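Local coordinates for protein factor essential for expression of methicillin resistance (Staphylococcus aureus, PDB 1LRZ) that adds glycines 2 and 3 of the pentaglycine bridge of staphylococcal peptidoglycan, using glycyl-tRNA as donor, at residues A[227-230]-A[235-238]; A[315-320]-A[326-331]. All coordinates share one frame; numbering follows the deposited sequence.

Contact 1 (A[227-230]-A[235-238])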
loop_
_atom_site.group_PDB
_atom_site.type_symbol
_atom_site.label_atom_id
_atom_site.label_comp_id
_atom_site.label_asym_id
_atom_site.label_seq_id
_atom_site.Cartn_x
_atom_site.Cartn_y
_atom_site.Cartn_z
ATOM N N ASN A 227 10.409 5.373 12.612
ATOM C CA ASN A 227 11.638 4.899 11.981
ATOM C C ASN A 227 11.531 4.775 10.465
ATOM O O ASN A 227 12.507 5.017 9.758
ATOM C CB ASN A 227 12.096 3.565 12.583
ATOM C CG ASN A 227 12.659 3.725 13.993
ATOM O OD1 ASN A 227 13.157 4.797 14.353
ATOM N ND2 ASN A 227 12.598 2.658 14.788
ATOM N N ARG A 228 10.353 4.408 9.967
ATOM C CA ARG A 228 10.161 4.276 8.524
ATOM C C ARG A 228 10.295 5.667 7.895
ATOM O O ARG A 228 10.958 5.839 6.875
ATOM C CB ARG A 228 8.782 3.680 8.214
ATOM C CG ARG A 228 8.531 2.308 8.830
ATOM C CD ARG A 228 9.517 1.311 8.302
ATOM N NE ARG A 228 9.331 -0.039 8.833
ATOM C CZ ARG A 228 9.522 -0.394 10.101
ATOM N NH1 ARG A 228 9.897 0.495 11.016
ATOM N NH2 ARG A 228 9.392 -1.664 10.443
ATOM N N LEU A 229 9.661 6.661 8.504
ATOM C CA LEU A 229 9.765 8.024 7.994
ATOM C C LEU A 229 11.222 8.446 7.929
ATOM O O LEU A 229 11.692 8.948 6.911
ATOM C CB LEU A 229 9.024 9.005 8.903
ATOM C CG LEU A 229 7.512 9.138 8.752
ATOM C CD1 LEU A 229 7.018 10.291 9.652
ATOM C CD2 LEU A 229 7.168 9.441 7.298
ATOM N N LYS A 230 11.935 8.226 9.029
ATOM C CA LYS A 230 13.338 8.605 9.129
ATOM C C LYS A 230 14.285 7.919 8.141
ATOM O O LYS A 230 15.082 8.587 7.487
ATOM C CB LYS A 230 13.829 8.358 10.554
ATOM C CG LYS A 230 15.253 8.788 10.819
ATOM C CD LYS A 230 15.646 8.423 12.240
ATOM C CE LYS A 230 17.046 8.905 12.590
ATOM N NZ LYS A 230 17.458 8.402 13.940
ATOM N N ARG A 235 10.921 7.522 0.150
ATOM C CA ARG A 235 10.221 6.317 -0.268
ATOM C C ARG A 235 9.030 6.004 0.624
ATOM O O ARG A 235 8.489 4.897 0.616
ATOM C CB ARG A 235 11.201 5.157 -0.362
ATOM C CG ARG A 235 12.306 5.522 -1.346
ATOM C CD ARG A 235 12.831 4.349 -2.073
ATOM N NE ARG A 235 13.843 4.732 -3.052
ATOM C CZ ARG A 235 14.408 3.867 -3.881
ATOM N NH1 ARG A 235 15.331 4.270 -4.751
ATOM N NH2 ARG A 235 14.034 2.593 -3.841
ATOM N N VAL A 236 8.630 7.002 1.403
ATOM C CA VAL A 236 7.454 6.880 2.248
ATOM C C VAL A 236 6.713 8.217 2.230
ATOM O O VAL A 236 7.331 9.275 2.242
ATOM C CB VAL A 236 7.820 6.483 3.710
ATOM C CG1 VAL A 236 8.819 7.470 4.304
ATOM C CG2 VAL A 236 6.556 6.440 4.560
ATOM N N LEU A 237 5.385 8.164 2.176
ATOM C CA LEU A 237 4.566 9.367 2.180
ATOM C C LEU A 237 3.376 9.081 3.078
ATOM O O LEU A 237 2.895 7.941 3.136
ATOM C CB LEU A 237 4.092 9.718 0.759
ATOM C CG LEU A 237 5.125 10.358 -0.176
ATOM C CD1 LEU A 237 4.513 10.555 -1.565
ATOM C CD2 LEU A 237 5.581 11.695 0.423
ATOM N N VAL A 238 2.912 10.116 3.775
ATOM C CA VAL A 238 1.798 10.000 4.710
ATOM C C VAL A 238 0.701 10.996 4.344
ATOM O O VAL A 238 0.551 12.040 4.987
ATOM C CB VAL A 238 2.259 10.295 6.168
ATOM C CG1 VAL A 238 1.105 10.064 7.154
ATOM C CG2 VAL A 238 3.452 9.410 6.532
#
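L229, on the helix 222-232, comes closest to V236, near the start of the strand 236-244, their CA atoms lying 6.3 Å apart. Only residues 233-235 separate the two elements, so the C-terminal part of the helix is laid against the first residues of the strand. The interface is small, burying 155 Å² in all, and its side-chain contacts are apolar. V236 and V238 both send their CB toward the helix, while L237 between them points the opposite way. V236 meets the helix backbone: its first torsion (chi1 55°) sets CG1 between its own N and carbonyl carbon, and from there CG1 stands 3.7 Å from the R228 carbonyl O and 3.8 Å from L229 CA. It therefore rests on helix backbone as much as on side chain. The leucine replies with a single branch. CD2 of L229 reaches V236 CG1 at 3.9 Å and V238 CG2 at 3.8 Å, bridging the two valines, and its side chain crosses each of them at about a right angle. This is the packing of a helix on one face of a mixed sheet, consistent with the acetyltransferase clan to which the FemABX family is assigned. The opposite face of the strand is covered by helix 341-355, where L237 touches M349 and Y352, so the strand is sandwiched between two helices. R228 adds mainly its carbonyl; its guanidinium turns from the strand to a cation-pi contact with F224. L229 also touches E198, and V238 touches L196, in the loop that follows strand 192-195. At the strand's entrance, R235 turns away from the helix and forms a salt bridge with D16 through NH1, while its NH2 is hydrogen-bonded to N321 OD1.

Contact 2 (A[315-320]-A[326-331]); sequences AGFFFI and VYYAGG
F319 and Y328 are brought side by side by different torsions: CG of F319 is anti to its carbonyl carbon (chi1 -65°), whereas CG of Y328 is anti to its N (chi1 -174°). As a result F319 CE1 lies over one face of the Y328 ring, 3.5 Å from CG. On the other face of the hairpin F318 CZ comes within 3.4 Å of Y327 CD1, with the ring planes inclined at 34°. The strands are antiparallel, with a classic beta bulge at which Y328 and A329 both face F317. Y328 N gives a bond of 3.0 Å to F317 O. A second, weak bond runs from A329 N to F317 O at 3.5 Å, while F317 N gives one of 2.7 Å to A329 O. Beyond the bulge, G316 and G330 close to a CA-CA distance of 4.0 Å, and the edge of the Y327 ring meets G316 CA. Strand 236-244 continues the sheet beside 310-320, and strand 360-365 does so beside 325-332. Helix 341-355 covers F318 and Y327; across the sheet F317 meets Y225 edge-to-face and F319 meets Y232, both from helix 222-232.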
loop_
_atom_site.group_PDB
_atom_site.type_symbol
_atom_site.label_atom_id
_atom_site.label_comp_id
_atom_site.label_asym_id
_atom_site.label_seq_id
_atom_site.Cartn_x
_atom_site.Cartn_y
_atom_site.Cartn_z
ATOM N N ALA A 315 -6.310 9.131 6.663
ATOM C CA ALA A 315 -4.869 9.172 6.435
ATOM C C ALA A 315 -4.356 7.798 6.044
ATOM O O ALA A 315 -4.995 6.775 6.325
ATOM C CB ALA A 315 -4.140 9.662 7.692
ATOM N N GLY A 316 -3.200 7.787 5.386
ATOM C CA GLY A 316 -2.596 6.542 4.962
ATOM C C GLY A 316 -1.088 6.630 5.051
ATOM O O GLY A 316 -0.507 7.723 5.003
ATOM N N PHE A 317 -0.456 5.471 5.185
ATOM C CA PHE A 317 1.000 5.371 5.268
ATOM C C PHE A 317 1.399 4.601 4.004
ATOM O O PHE A 317 1.040 3.430 3.847
ATOM C CB PHE A 317 1.390 4.580 6.511
ATOM C CG PHE A 317 2.781 4.849 6.985
ATOM C CD1 PHE A 317 3.063 5.986 7.738
ATOM C CD2 PHE A 317 3.807 3.958 6.704
ATOM C CE1 PHE A 317 4.349 6.228 8.208
ATOM C CE2 PHE A 317 5.100 4.197 7.171
ATOM C CZ PHE A 317 5.364 5.336 7.927
ATOM N N PHE A 318 2.139 5.252 3.111
ATOM C CA PHE A 318 2.512 4.643 1.841
ATOM C C PHE A 318 4.000 4.480 1.574
ATOM O O PHE A 318 4.792 5.382 1.849
ATOM C CB PHE A 318 1.951 5.463 0.676
ATOM C CG PHE A 318 0.458 5.379 0.512
ATOM C CD1 PHE A 318 -0.394 6.075 1.362
ATOM C CD2 PHE A 318 -0.094 4.613 -0.522
ATOM C CE1 PHE A 318 -1.780 6.014 1.196
ATOM C CE2 PHE A 318 -1.469 4.541 -0.702
ATOM C CZ PHE A 318 -2.322 5.246 0.163
ATOM N N PHE A 319 4.371 3.330 1.011
ATOM C CA PHE A 319 5.757 3.082 0.618
ATOM C C PHE A 319 5.820 3.278 -0.898
ATOM O O PHE A 319 4.940 2.813 -1.642
ATOM C CB PHE A 319 6.183 1.670 1.018
ATOM C CG PHE A 319 6.217 1.466 2.506
ATOM C CD1 PHE A 319 5.677 0.320 3.081
ATOM C CD2 PHE A 319 6.745 2.450 3.341
ATOM C CE1 PHE A 319 5.661 0.158 4.469
ATOM C CE2 PHE A 319 6.736 2.292 4.735
ATOM C CZ PHE A 319 6.190 1.147 5.296
ATOM N N ILE A 320 6.851 3.980 -1.357
ATOM C CA ILE A 320 6.981 4.281 -2.771
ATOM C C ILE A 320 8.318 3.835 -3.337
ATOM O O ILE A 320 9.374 4.298 -2.917
ATOM C CB ILE A 320 6.817 5.813 -3.029
ATOM C CG1 ILE A 320 5.449 6.291 -2.522
ATOM C CG2 ILE A 320 6.973 6.125 -4.510
ATOM C CD1 ILE A 320 5.410 6.544 -1.041
ATOM N N VAL A 326 2.706 1.210 -2.361
ATOM C CA VAL A 326 2.033 0.313 -1.437
ATOM C C VAL A 326 1.230 1.058 -0.388
ATOM O O VAL A 326 1.762 1.933 0.295
ATOM C CB VAL A 326 3.044 -0.589 -0.678
ATOM C CG1 VAL A 326 2.304 -1.430 0.377
ATOM C CG2 VAL A 326 3.780 -1.509 -1.652
ATOM N N TYR A 327 -0.050 0.720 -0.282
ATOM C CA TYR A 327 -0.920 1.289 0.746
ATOM C C TYR A 327 -0.695 0.339 1.939
ATOM O O TYR A 327 -1.333 -0.712 2.045
ATOM C CB TYR A 327 -2.376 1.233 0.295
ATOM C CG TYR A 327 -3.374 1.546 1.384
ATOM C CD1 TYR A 327 -3.207 2.655 2.215
ATOM C CD2 TYR A 327 -4.510 0.755 1.560
ATOM C CE1 TYR A 327 -4.145 2.971 3.194
ATOM C CE2 TYR A 327 -5.459 1.064 2.538
ATOM C CZ TYR A 327 -5.269 2.169 3.351
ATOM O OH TYR A 327 -6.199 2.471 4.322
ATOM N N TYR A 328 0.232 0.706 2.818
ATOM C CA TYR A 328 0.580 -0.141 3.948
ATOM C C TYR A 328 -0.408 -0.145 5.110
ATOM O O TYR A 328 -0.791 -1.205 5.604
ATOM C CB TYR A 328 1.965 0.235 4.469
ATOM C CG TYR A 328 2.452 -0.696 5.551
ATOM C CD1 TYR A 328 2.812 -2.011 5.252
ATOM C CD2 TYR A 328 2.488 -0.287 6.883
ATOM C CE1 TYR A 328 3.194 -2.906 6.260
ATOM C CE2 TYR A 328 2.867 -1.171 7.903
ATOM C CZ TYR A 328 3.218 -2.479 7.581
ATOM O OH TYR A 328 3.574 -3.353 8.585
ATOM N N ALA A 329 -0.831 1.037 5.530
ATOM C CA ALA A 329 -1.749 1.162 6.648
ATOM C C ALA A 329 -2.514 2.461 6.514
ATOM O O ALA A 329 -2.032 3.423 5.906
ATOM C CB ALA A 329 -0.968 1.151 7.959
ATOM N N GLY A 330 -3.712 2.488 7.081
ATOM C CA GLY A 330 -4.512 3.689 7.010
ATOM C C GLY A 330 -5.748 3.607 7.874
ATOM O O GLY A 330 -6.079 2.546 8.406
ATOM N N GLY A 331 -6.430 4.736 8.009
ATOM C CA GLY A 331 -7.637 4.779 8.809
ATOM C C GLY A 331 -8.476 5.979 8.422
ATOM O O GLY A 331 -7.961 6.955 7.860
#

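Overall arrangement
Contacts 1 and 2 reach the same sheet, contact 1 by packing a helix on it and contact 2 by pairing two of its strands; their centres are 10 Å apart. They share the seam between strands 236-244 and 310-320. Probable hydrogen bonds run along it, from I320 N to R235 O at 2.7 Å and from F318 N to L237 O at 2.8 Å. V236 CG2 packs 3.4 Å from F318 O. F317 carries the packing from one contact to the other, since its side chain also touches R228, V236 and V238. In sequence contact 1 closes before contact 2 opens; between them the chain runs out and back through the long helices 245-272 and 277-307 before strand 310-320 returns.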